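Anabena Tic22 (Anabaena sp., PDB 4EV1) probably acts as a chaperone of the Tic22-like family in protein transport, in a cyanobacterium whose thylakoids are one likely place of action. Local coordinates at residues Ile88-Gln91 / Leu92-Lys96; Asn128-Lys131 / Ser132-Phe136; Arg216-Ile219 / Arg220-Lys224. One frame throughout, in Å; residues are numbered along the deposited sequence.

Interaction 1. Residues Ile88-Gln91 / Leu92-Lys96; sequences IYQQ and LQQTK
Leu92 N, Gln93 N and Gln94 N each reach back four residues, to the carbonyls of Ile88, Tyr89 and Gln90, in the i-to-i+4 bonds of an alpha helix. The bond from Leu92 N to Ile88 O is 2.9 Å long. At Gln91 the pattern frays: its carbonyl O takes a bond of 2.8 Å from Thr95 OG1 and only weak ones from the backbone N of Gln94 and of Thr95. Thr95 OG1 gets there because its chi1 of 59° sets it between its own N and carbonyl carbon, and it comes in above the carbonyl plane, 36° out of it. A water bridges the same hydroxyl to Gln91 NE2, which gives to the water at 2.8 Å.

All this is the last two turns and the C-terminal end of helix 85-94, which packs against helix 4-11, helix 189-198 and strand 102-107.

Side-chain packing, with its polar ends, occupies two sides of the helix. Toward helices 4-11 and 189-198, Gln93 CG, anti to its own carbonyl carbon, sits over one face of the Tyr89 ring, 4.1 Å from its centroid, in a CH-pi contact. The bend at chi2 then lays the amide along the ring, its plane turned only 20° from that of the ring. Tyr89 OH bonds to Gln197 and Glu4, and Glu4 also accepts from Gln93 NE2. Toward strand 102-107, Ile88 CG2 and Leu92 CD1 lie alongside each other, 4.1 Å apart, and both side chains also touch Phe104.

Between the amide side chains of Gln90 and Gln94 the planes are almost parallel, with Gln94 NE2 3.4 Å from Gln90 CG.

Interaction 2. Residues Asn128-Lys131 / Ser132-Phe136; sequences NQFK and SVPMF
The backbone is extended through Phe130 and Lys131, turns at Ser132, whose phi of 76° is positive, unusual for a residue with a side chain, and is extended again from Val133 into the strand, which begins at Pro134. No direct hydrogen bond joins residues 128-131 to 132-136. A water does so instead, donating to Phe130 O at 2.9 Å and to Ser132 O at 2.8 Å, and so spans the inside of the bend.

The side-chain contact is carried by Phe130 and Pro134, four residues apart. Phe130 CE2 comes to 3.4 Å from Pro134 CB, with Phe130 CZ at 3.7 Å from the same carbon, so one corner of the ring meets the pyrrolidine obliquely. Having CG anti to the backbone N (chi1 -161°) swings the ring forward, over the bend and onto the proline. The leading edge of the ring also meets the backbone: Ser132 O lies near the ring plane, 3.6 Å from Phe130 CD2.

This is the lead-in from the loop after helix 110-121 to strand 134-139, which pairs antiparallel with strand 183-188. Phe130 sits between those elements, touching Ile113 and Leu120 of the helix and Val186 and Asp188 of the neighbouring strand. An alanine here is likely to open a gap beside Pro134 and to cost the loop its apolar link to helix 110-121 and strand 183-188.

Ser132 faces another way: with its OG anti to the backbone N (chi1 -166°), the hydroxyl bonds to Asp190, at the start of helix 189-198. Val133, next along, is buried against Met49, Leu163 and Ile189.

Interaction 3. Residues Arg216-Ile219 / Arg220-Lys224; sequences REYI and RTLPK
The guanidinium of Arg220 lies flat on the helix backbone, with Glu217 CA centred beneath one face at 3.8 Å from its plane. A bend at chi3 (-112°) folds the chain back to that position, and on the way Arg220 CG passes 3.5 Å from Arg216 O. Glu217 OE2 and Arg220 NH1 stay 5.8 Å apart, too far for a salt bridge, so any attraction between them would be of long range. Arg216 directs its own guanidinium elsewhere, to the carboxylate of Asp167 and the carbonyl of Pro211.

The other flat group, the Tyr218 ring, meets Leu222 CD2 and Thr221 OG1 obliquely. Leu222 CD2 lies 4.0 Å from Tyr218 OH, touching the far end of the ring, while the side chain of Thr221 crosses that of Tyr218 at about a right angle. Tyr218 also leans on Tyr17, and Ile219 on Pro15, both of strand 15-20.

Two donors of Thr221 grip one acceptor. Its OG1 gives to Tyr218 O at 2.6 Å, in the carbonyl plane, while its backbone N approaches the same oxygen from above that plane, 59° out of it. Leu222 N bonds three residues back to Ile219 O at 3.1 Å, and a water that donates to Ile219 O also donates to Leu222 O.

Only Arg220 N keeps the four-residue spacing, bonding to Arg216 O. The passage from that spacing to three-residue bonds, with a threonine hydroxyl doubling the first of them, is a helix C-terminus tightening into a 3-10-like turn, where helix 213-220 gives way to the C-terminal tail.

In the fold
Interactions 1 and 3 both end a helix and both use a threonine hydroxyl on a carbonyl of the closing turn, yet their settings differ. Interaction 1 is partly buried, its inner side chains reaching two other helices and a strand; interaction 3 is a surface contact about 17 Å from the centre of the chain, tied to the rest by touches on strand 15-20 and by the Arg216 bonds to Asp167 and Pro211. Interaction 2, nearest the centre, is also partly buried, at Val133 and Pro134; aromatic-proline packing and a water replace direct bonds between its segments. Interactions 1 and 2 share helix 189-198 as a neighbour; interactions 2 and 3 lie on opposite sides of the centre. None touches another.

Interaction 1. Residues Ile88-Gln91 / Leu92-Lys96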
ATOM      1  N   ILE A  88      -9.016  -4.472  -3.504  1.00 26.11           N
ATOM      2  CA  ILE A  88      -8.743  -5.335  -2.372  1.00 25.63           C
ATOM      3  C   ILE A  88      -9.458  -4.873  -1.106  1.00 25.18           C
ATOM      4  O   ILE A  88     -10.056  -5.691  -0.410  1.00 27.14           O
ATOM      5  CB  ILE A  88      -7.209  -5.460  -2.150  1.00 25.58           C
ATOM      6  CG1 ILE A  88      -6.558  -6.136  -3.368  1.00 26.85           C
ATOM      7  CG2 ILE A  88      -6.910  -6.274  -0.885  1.00 26.44           C
ATOM      8  CD1 ILE A  88      -5.047  -6.221  -3.269  1.00 28.56           C
ATOM      9  N   TYR A  89      -9.367  -3.589  -0.784  1.00 27.29           N
ATOM     10  CA  TYR A  89     -10.098  -2.999   0.343  1.00 28.71           C
ATOM     11  C   TYR A  89     -11.606  -3.369   0.260  1.00 29.78           C
ATOM     12  O   TYR A  89     -12.182  -3.954   1.185  1.00 29.10           O
ATOM     13  CB  TYR A  89      -9.958  -1.469   0.306  1.00 30.19           C
ATOM     14  CG  TYR A  89     -10.819  -0.734   1.334  1.00 33.89           C
ATOM     15  CD1 TYR A  89     -10.545  -0.829   2.684  1.00 38.07           C
ATOM     16  CD2 TYR A  89     -11.910   0.036   0.931  1.00 37.34           C
ATOM     17  CE1 TYR A  89     -11.345  -0.157   3.635  1.00 41.60           C
ATOM     18  CE2 TYR A  89     -12.706   0.698   1.842  1.00 40.87           C
ATOM     19  CZ  TYR A  89     -12.414   0.622   3.196  1.00 41.65           C
ATOM     20  OH  TYR A  89     -13.218   1.295   4.095  1.00 45.41           O
ATOM     21  N   GLN A  90     -12.208  -3.070  -0.886  1.00 29.38           N
ATOM     22  CA  GLN A  90     -13.628  -3.339  -1.105  1.00 31.18           C
ATOM     23  C   GLN A  90     -13.960  -4.806  -0.955  1.00 31.11           C
ATOM     24  O   GLN A  90     -14.914  -5.176  -0.265  1.00 31.97           O
ATOM     25  CB  GLN A  90     -14.040  -2.797  -2.485  1.00 31.36           C
ATOM     26  CG  GLN A  90     -15.499  -3.039  -2.839  1.00 35.44           C
ATOM     27  CD  GLN A  90     -15.802  -2.580  -4.237  1.00 39.89           C
ATOM     28  OE1 GLN A  90     -15.406  -3.220  -5.231  1.00 46.10           O
ATOM     29  NE2 GLN A  90     -16.484  -1.461  -4.334  1.00 44.94           N
ATOM     30  N   GLN A  91     -13.136  -5.662  -1.540  1.00 31.84           N
ATOM     31  CA  GLN A  91     -13.353  -7.080  -1.415  1.00 32.16           C
ATOM     32  C   GLN A  91     -13.328  -7.520   0.064  1.00 32.08           C
ATOM     33  O   GLN A  91     -14.178  -8.314   0.512  1.00 31.61           O
ATOM     34  CB  GLN A  91     -12.341  -7.860  -2.229  1.00 31.82           C
ATOM     35  CG  GLN A  91     -12.555  -9.345  -2.093  1.00 35.42           C
ATOM     36  CD  GLN A  91     -11.743 -10.188  -3.022  1.00 39.62           C
ATOM     37  OE1 GLN A  91     -11.635  -9.908  -4.215  1.00 43.96           O
ATOM     38  NE2 GLN A  91     -11.176 -11.259  -2.481  1.00 41.01           N
ATOM     39  N   LEU A  92     -12.364  -7.022   0.824  1.00 31.87           N
ATOM     40  CA  LEU A  92     -12.278  -7.381   2.250  1.00 32.65           C
ATOM     41  C   LEU A  92     -13.523  -6.893   3.007  1.00 34.42           C
ATOM     42  O   LEU A  92     -14.032  -7.614   3.866  1.00 34.76           O
ATOM     43  CB  LEU A  92     -10.989  -6.872   2.897  1.00 31.88           C
ATOM     44  CG  LEU A  92      -9.702  -7.576   2.466  1.00 30.59           C
ATOM     45  CD1 LEU A  92      -8.467  -6.752   2.904  1.00 30.28           C
ATOM     46  CD2 LEU A  92      -9.673  -9.009   3.044  1.00 27.96           C
ATOM     47  N   GLN A  93     -14.039  -5.717   2.653  1.00 36.24           N
ATOM     48  CA  GLN A  93     -15.241  -5.188   3.311  1.00 38.87           C
ATOM     49  C   GLN A  93     -16.486  -6.029   2.952  1.00 40.01           C
ATOM     50  O   GLN A  93     -17.322  -6.298   3.830  1.00 42.26           O
ATOM     51  CB  GLN A  93     -15.469  -3.698   2.984  1.00 39.72           C
ATOM     52  CG  GLN A  93     -14.400  -2.738   3.524  1.00 41.53           C
ATOM     53  CD  GLN A  93     -14.487  -2.568   5.039  1.00 46.64           C
ATOM     54  OE1 GLN A  93     -13.948  -3.383   5.805  1.00 48.49           O
ATOM     55  NE2 GLN A  93     -15.190  -1.520   5.479  1.00 49.63           N
ATOM     56  N   GLN A  94     -16.545  -6.529   1.721  1.00 39.70           N
ATOM     57  CA  GLN A  94     -17.719  -7.268   1.203  1.00 40.90           C
ATOM     58  C   GLN A  94     -17.695  -8.779   1.448  1.00 41.03           C
ATOM     59  O   GLN A  94     -18.702  -9.478   1.238  1.00 41.40           O
ATOM     60  CB  GLN A  94     -17.872  -6.991  -0.307  1.00 40.41           C
ATOM     61  CG  GLN A  94     -18.196  -5.557  -0.608  1.00 41.50           C
ATOM     62  CD  GLN A  94     -18.152  -5.229  -2.090  1.00 44.54           C
ATOM     63  OE1 GLN A  94     -17.613  -5.987  -2.898  1.00 43.67           O
ATOM     64  NE2 GLN A  94     -18.694  -4.073  -2.450  1.00 45.55           N
ATOM     65  N   THR A  95     -16.559  -9.315   1.885  1.00 40.55           N
ATOM     66  CA  THR A  95     -16.491 -10.748   2.179  1.00 40.40           C
ATOM     67  C   THR A  95     -16.346 -11.085   3.686  1.00 41.81           C
ATOM     68  O   THR A  95     -16.152 -12.244   4.015  1.00 43.22           O
ATOM     69  CB  THR A  95     -15.353 -11.413   1.407  1.00 39.65           C
ATOM     70  OG1 THR A  95     -14.117 -10.785   1.774  1.00 35.29           O
ATOM     71  CG2 THR A  95     -15.585 -11.308  -0.135  1.00 38.37           C
ATOM     72  N   LYS A  96     -16.440 -10.090   4.562  1.00 43.21           N
ATOM     73  CA  LYS A  96     -16.324 -10.257   6.039  1.00 45.18           C
ATOM     74  C   LYS A  96     -17.120 -11.399   6.670  1.00 46.10           C
ATOM     75  O   LYS A  96     -16.691 -11.943   7.678  1.00 47.10           O
ATOM     76  CB  LYS A  96     -16.780  -8.987   6.751  1.00 45.77           C
ATOM     77  CG  LYS A  96     -15.761  -7.868   6.748  1.00 48.18           C
ATOM     78  CD  LYS A  96     -15.955  -6.951   7.958  1.00 51.23           C
ATOM     79  CE  LYS A  96     -14.959  -5.786   7.904  1.00 52.65           C
ATOM     80  NZ  LYS A  96     -15.540  -4.554   7.265  1.00 53.24           N
TER
HETATM   81  O   HOH W   1     -11.414 -11.578   0.252  1.00 41.79           O

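Interaction 2. Residues Asn128-Lys131 / Ser132-Phe136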
ATOM      1  N   ASN A 128      11.847   0.033  17.525  1.00 68.57           N
ATOM      2  CA  ASN A 128      12.639  -1.188  17.254  1.00 68.61           C
ATOM      3  C   ASN A 128      12.129  -2.005  16.037  1.00 66.76           C
ATOM      4  O   ASN A 128      12.871  -2.811  15.464  1.00 66.22           O
ATOM      5  CB  ASN A 128      12.788  -2.062  18.516  1.00 69.89           C
ATOM      6  CG  ASN A 128      11.458  -2.640  19.013  1.00 71.41           C
ATOM      7  OD1 ASN A 128      11.359  -3.844  19.296  1.00 72.73           O
ATOM      8  ND2 ASN A 128      10.445  -1.784  19.148  1.00 72.26           N
ATOM      9  N   GLN A 129      10.878  -1.773  15.634  1.00 65.09           N
ATOM     10  CA  GLN A 129      10.349  -2.333  14.373  1.00 63.56           C
ATOM     11  C   GLN A 129       9.105  -1.561  13.858  1.00 61.08           C
ATOM     12  O   GLN A 129       8.371  -0.962  14.656  1.00 61.80           O
ATOM     13  CB  GLN A 129      10.058  -3.837  14.516  1.00 63.83           C
ATOM     14  CG  GLN A 129       8.657  -4.187  15.019  1.00 65.90           C
ATOM     15  CD  GLN A 129       8.491  -5.670  15.355  1.00 68.69           C
ATOM     16  OE1 GLN A 129       9.349  -6.506  15.037  1.00 69.95           O
ATOM     17  NE2 GLN A 129       7.380  -5.997  16.002  1.00 69.67           N
ATOM     18  N   PHE A 130       8.882  -1.583  12.540  1.00 57.80           N
ATOM     19  CA  PHE A 130       7.723  -0.918  11.922  1.00 55.29           C
ATOM     20  C   PHE A 130       6.650  -1.898  11.410  1.00 53.19           C
ATOM     21  O   PHE A 130       6.925  -2.786  10.601  1.00 52.73           O
ATOM     22  CB  PHE A 130       8.147   0.006  10.780  1.00 54.75           C
ATOM     23  CG  PHE A 130       7.099   1.023  10.413  1.00 53.81           C
ATOM     24  CD1 PHE A 130       6.993   2.211  11.120  1.00 52.92           C
ATOM     25  CD2 PHE A 130       6.200   0.779   9.370  1.00 51.86           C
ATOM     26  CE1 PHE A 130       6.017   3.168  10.784  1.00 53.01           C
ATOM     27  CE2 PHE A 130       5.221   1.718   9.028  1.00 51.62           C
ATOM     28  CZ  PHE A 130       5.121   2.916   9.732  1.00 51.24           C
ATOM     29  N   LYS A 131       5.424  -1.697  11.882  1.00 51.15           N
ATOM     30  CA  LYS A 131       4.274  -2.463  11.408  1.00 49.33           C
ATOM     31  C   LYS A 131       3.520  -1.758  10.273  1.00 45.96           C
ATOM     32  O   LYS A 131       3.403  -0.530  10.219  1.00 46.48           O
ATOM     33  CB  LYS A 131       3.305  -2.745  12.568  1.00 49.96           C
ATOM     34  CG  LYS A 131       3.946  -3.458  13.768  1.00 51.90           C
ATOM     35  CD  LYS A 131       3.092  -3.284  15.024  1.00 52.63           C
ATOM     36  CE  LYS A 131       3.454  -4.288  16.102  1.00 53.37           C
ATOM     37  NZ  LYS A 131       2.598  -4.036  17.304  1.00 54.74           N
ATOM     38  N   SER A 132       3.011  -2.557   9.367  1.00 42.49           N
ATOM     39  CA  SER A 132       2.157  -2.070   8.283  1.00 39.56           C
ATOM     40  C   SER A 132       2.998  -1.372   7.211  1.00 36.08           C
ATOM     41  O   SER A 132       4.243  -1.347   7.268  1.00 34.46           O
ATOM     42  CB  SER A 132       1.038  -1.142   8.828  1.00 40.10           C
ATOM     43  OG  SER A 132       0.014  -0.926   7.856  1.00 41.54           O
ATOM     44  N   VAL A 133       2.297  -0.803   6.238  1.00 32.07           N
ATOM     45  CA  VAL A 133       2.927  -0.143   5.090  1.00 29.96           C
ATOM     46  C   VAL A 133       3.086   1.320   5.454  1.00 29.04           C
ATOM     47  O   VAL A 133       2.107   1.971   5.750  1.00 28.22           O
ATOM     48  CB  VAL A 133       2.037  -0.213   3.852  1.00 28.45           C
ATOM     49  CG1 VAL A 133       2.704   0.455   2.644  1.00 26.42           C
ATOM     50  CG2 VAL A 133       1.702  -1.702   3.503  1.00 29.70           C
ATOM     51  N   PRO A 134       4.321   1.840   5.462  1.00 28.62           N
ATOM     52  CA  PRO A 134       4.420   3.251   5.844  1.00 28.96           C
ATOM     53  C   PRO A 134       3.977   4.187   4.722  1.00 28.45           C
ATOM     54  O   PRO A 134       3.880   3.773   3.551  1.00 24.18           O
ATOM     55  CB  PRO A 134       5.915   3.452   6.133  1.00 29.79           C
ATOM     56  CG  PRO A 134       6.600   2.370   5.419  1.00 30.88           C
ATOM     57  CD  PRO A 134       5.631   1.212   5.257  1.00 28.80           C
ATOM     58  N   MET A 135       3.631   5.403   5.126  1.00 28.99           N
ATOM     59  CA  MET A 135       3.388   6.524   4.213  1.00 30.02           C
ATOM     60  C   MET A 135       4.064   7.777   4.803  1.00 30.17           C
ATOM     61  O   MET A 135       4.305   7.869   6.015  1.00 31.00           O
ATOM     62  CB  MET A 135       1.898   6.755   4.041  1.00 30.37           C
ATOM     63  CG  MET A 135       1.118   5.529   3.563  1.00 33.85           C
ATOM     64  SD  MET A 135      -0.597   5.913   3.127  1.00 42.16           S
ATOM     65  CE  MET A 135      -0.385   6.555   1.520  1.00 34.21           C
ATOM     66  N   PHE A 136       4.341   8.755   3.958  1.00 29.51           N
ATOM     67  CA  PHE A 136       5.136   9.879   4.363  1.00 29.47           C
ATOM     68  C   PHE A 136       4.430  11.131   3.959  1.00 29.93           C
ATOM     69  O   PHE A 136       4.029  11.248   2.804  1.00 29.38           O
ATOM     70  CB  PHE A 136       6.515   9.805   3.727  1.00 29.25           C
ATOM     71  CG  PHE A 136       7.186   8.476   3.932  1.00 29.35           C
ATOM     72  CD1 PHE A 136       7.018   7.455   3.017  1.00 29.28           C
ATOM     73  CD2 PHE A 136       7.953   8.232   5.064  1.00 30.87           C
ATOM     74  CE1 PHE A 136       7.619   6.220   3.205  1.00 29.28           C
ATOM     75  CE2 PHE A 136       8.571   7.001   5.250  1.00 32.96           C
ATOM     76  CZ  PHE A 136       8.396   5.993   4.310  1.00 30.66           C
TER
HETATM   77  O   HOH W   2       5.592  -3.599   8.101  1.00 42.49           O

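Interaction 3. Residues Arg216-Ile219 / Arg220-Lys224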
ATOM      1  N   ARG A 216       4.367   4.160 -10.437  1.00 27.61           N
ATOM      2  CA  ARG A 216       3.846   5.235 -11.299  1.00 29.30           C
ATOM      3  C   ARG A 216       4.268   4.987 -12.751  1.00 30.40           C
ATOM      4  O   ARG A 216       3.445   5.100 -13.658  1.00 32.01           O
ATOM      5  CB  ARG A 216       4.352   6.612 -10.846  1.00 29.61           C
ATOM      6  CG  ARG A 216       3.741   7.064  -9.517  1.00 30.47           C
ATOM      7  CD  ARG A 216       3.911   8.546  -9.338  1.00 32.71           C
ATOM      8  NE  ARG A 216       5.308   9.018  -9.481  1.00 31.49           N
ATOM      9  CZ  ARG A 216       6.196   9.103  -8.488  1.00 33.19           C
ATOM     10  NH1 ARG A 216       5.907   8.670  -7.260  1.00 34.65           N
ATOM     11  NH2 ARG A 216       7.410   9.611  -8.715  1.00 32.01           N
ATOM     12  N   GLU A 217       5.537   4.636 -12.933  1.00 30.86           N
ATOM     13  CA  GLU A 217       6.118   4.289 -14.227  1.00 32.19           C
ATOM     14  C   GLU A 217       5.414   3.051 -14.818  1.00 31.15           C
ATOM     15  O   GLU A 217       4.980   3.088 -15.954  1.00 30.82           O
ATOM     16  CB  GLU A 217       7.615   4.012 -14.070  1.00 33.53           C
ATOM     17  CG  GLU A 217       8.358   3.622 -15.386  1.00 38.15           C
ATOM     18  CD  GLU A 217       9.862   3.307 -15.193  1.00 43.91           C
ATOM     19  OE1 GLU A 217      10.333   3.118 -14.051  1.00 48.42           O
ATOM     20  OE2 GLU A 217      10.575   3.196 -16.217  1.00 50.53           O
ATOM     21  N   TYR A 218       5.269   1.991 -14.031  1.00 29.32           N
ATOM     22  CA  TYR A 218       4.572   0.793 -14.492  1.00 28.68           C
ATOM     23  C   TYR A 218       3.155   1.091 -14.964  1.00 29.43           C
ATOM     24  O   TYR A 218       2.725   0.589 -16.007  1.00 29.33           O
ATOM     25  CB  TYR A 218       4.525  -0.259 -13.398  1.00 28.64           C
ATOM     26  CG  TYR A 218       3.780  -1.494 -13.795  1.00 28.65           C
ATOM     27  CD1 TYR A 218       4.329  -2.365 -14.729  1.00 29.17           C
ATOM     28  CD2 TYR A 218       2.526  -1.775 -13.273  1.00 27.21           C
ATOM     29  CE1 TYR A 218       3.670  -3.476 -15.121  1.00 31.83           C
ATOM     30  CE2 TYR A 218       1.835  -2.920 -13.673  1.00 27.81           C
ATOM     31  CZ  TYR A 218       2.417  -3.759 -14.586  1.00 29.22           C
ATOM     32  OH  TYR A 218       1.781  -4.876 -15.034  1.00 28.49           O
ATOM     33  N   ILE A 219       2.431   1.891 -14.176  1.00 28.85           N
ATOM     34  CA  ILE A 219       1.045   2.219 -14.459  1.00 29.67           C
ATOM     35  C   ILE A 219       0.948   2.982 -15.769  1.00 29.87           C
ATOM     36  O   ILE A 219       0.034   2.723 -16.536  1.00 29.74           O
ATOM     37  CB  ILE A 219       0.390   3.040 -13.325  1.00 29.39           C
ATOM     38  CG1 ILE A 219       0.026   2.156 -12.160  1.00 31.11           C
ATOM     39  CG2 ILE A 219      -0.878   3.762 -13.795  1.00 30.77           C
ATOM     40  CD1 ILE A 219      -0.171   2.980 -10.887  1.00 32.80           C
ATOM     41  N   ARG A 220       1.915   3.858 -16.048  1.00 30.77           N
ATOM     42  CA  ARG A 220       1.946   4.574 -17.323  1.00 32.84           C
ATOM     43  C   ARG A 220       2.065   3.621 -18.528  1.00 32.30           C
ATOM     44  O   ARG A 220       1.772   4.044 -19.617  1.00 33.00           O
ATOM     45  CB  ARG A 220       3.089   5.621 -17.399  1.00 33.71           C
ATOM     46  CG  ARG A 220       2.852   6.858 -16.577  1.00 37.07           C
ATOM     47  CD  ARG A 220       3.988   7.926 -16.759  1.00 41.83           C
ATOM     48  NE  ARG A 220       4.777   8.073 -15.530  1.00 46.93           N
ATOM     49  CZ  ARG A 220       6.096   7.925 -15.430  1.00 49.61           C
ATOM     50  NH1 ARG A 220       6.849   7.657 -16.495  1.00 54.73           N
ATOM     51  NH2 ARG A 220       6.675   8.078 -14.260  1.00 50.25           N
ATOM     52  N   THR A 221       2.487   2.362 -18.333  1.00 31.87           N
ATOM     53  CA  THR A 221       2.622   1.398 -19.455  1.00 32.11           C
ATOM     54  C   THR A 221       1.310   0.699 -19.868  1.00 32.27           C
ATOM     55  O   THR A 221       1.253  -0.022 -20.887  1.00 32.11           O
ATOM     56  CB  THR A 221       3.679   0.297 -19.170  1.00 31.81           C
ATOM     57  OG1 THR A 221       3.169  -0.666 -18.223  1.00 30.12           O
ATOM     58  CG2 THR A 221       5.035   0.910 -18.702  1.00 33.76           C
ATOM     59  N   LEU A 222       0.286   0.882 -19.052  1.00 30.97           N
ATOM     60  CA  LEU A 222      -0.932   0.086 -19.127  1.00 31.79           C
ATOM     61  C   LEU A 222      -2.010   0.749 -19.992  1.00 33.46           C
ATOM     62  O   LEU A 222      -2.093   1.970 -20.009  1.00 33.43           O
ATOM     63  CB  LEU A 222      -1.484  -0.106 -17.720  1.00 31.24           C
ATOM     64  CG  LEU A 222      -0.647  -0.900 -16.751  1.00 29.98           C
ATOM     65  CD1 LEU A 222      -1.442  -1.046 -15.428  1.00 27.82           C
ATOM     66  CD2 LEU A 222      -0.248  -2.257 -17.345  1.00 27.83           C
ATOM     67  N   PRO A 223      -2.822  -0.053 -20.719  1.00 34.76           N
ATOM     68  CA  PRO A 223      -4.003   0.488 -21.374  1.00 37.35           C
ATOM     69  C   PRO A 223      -4.926   1.032 -20.301  1.00 38.66           C
ATOM     70  O   PRO A 223      -4.909   0.564 -19.176  1.00 36.97           O
ATOM     71  CB  PRO A 223      -4.655  -0.730 -22.035  1.00 37.81           C
ATOM     72  CG  PRO A 223      -3.728  -1.860 -21.828  1.00 37.48           C
ATOM     73  CD  PRO A 223      -2.815  -1.518 -20.733  1.00 35.21           C
ATOM     74  N   LYS A 224      -5.725   2.015 -20.638  1.00 42.01           N
ATOM     75  CA  LYS A 224      -6.622   2.558 -19.644  1.00 44.26           C
ATOM     76  C   LYS A 224      -8.000   2.813 -20.240  1.00 46.18           C
ATOM     77  O   LYS A 224      -8.165   2.739 -21.468  1.00 45.52           O
ATOM     78  CB  LYS A 224      -6.004   3.800 -18.988  1.00 44.74           C
ATOM     79  CG  LYS A 224      -5.752   4.982 -19.898  1.00 47.79           C
ATOM     80  CD  LYS A 224      -4.517   5.746 -19.403  1.00 50.93           C
ATOM     81  CE  LYS A 224      -4.281   7.015 -20.196  1.00 52.68           C
ATOM     82  NZ  LYS A 224      -4.505   6.773 -21.648  1.00 55.55           N
TER
HETATM   83  O   HOH W   3      -2.025   3.986 -17.708  1.00 38.89           O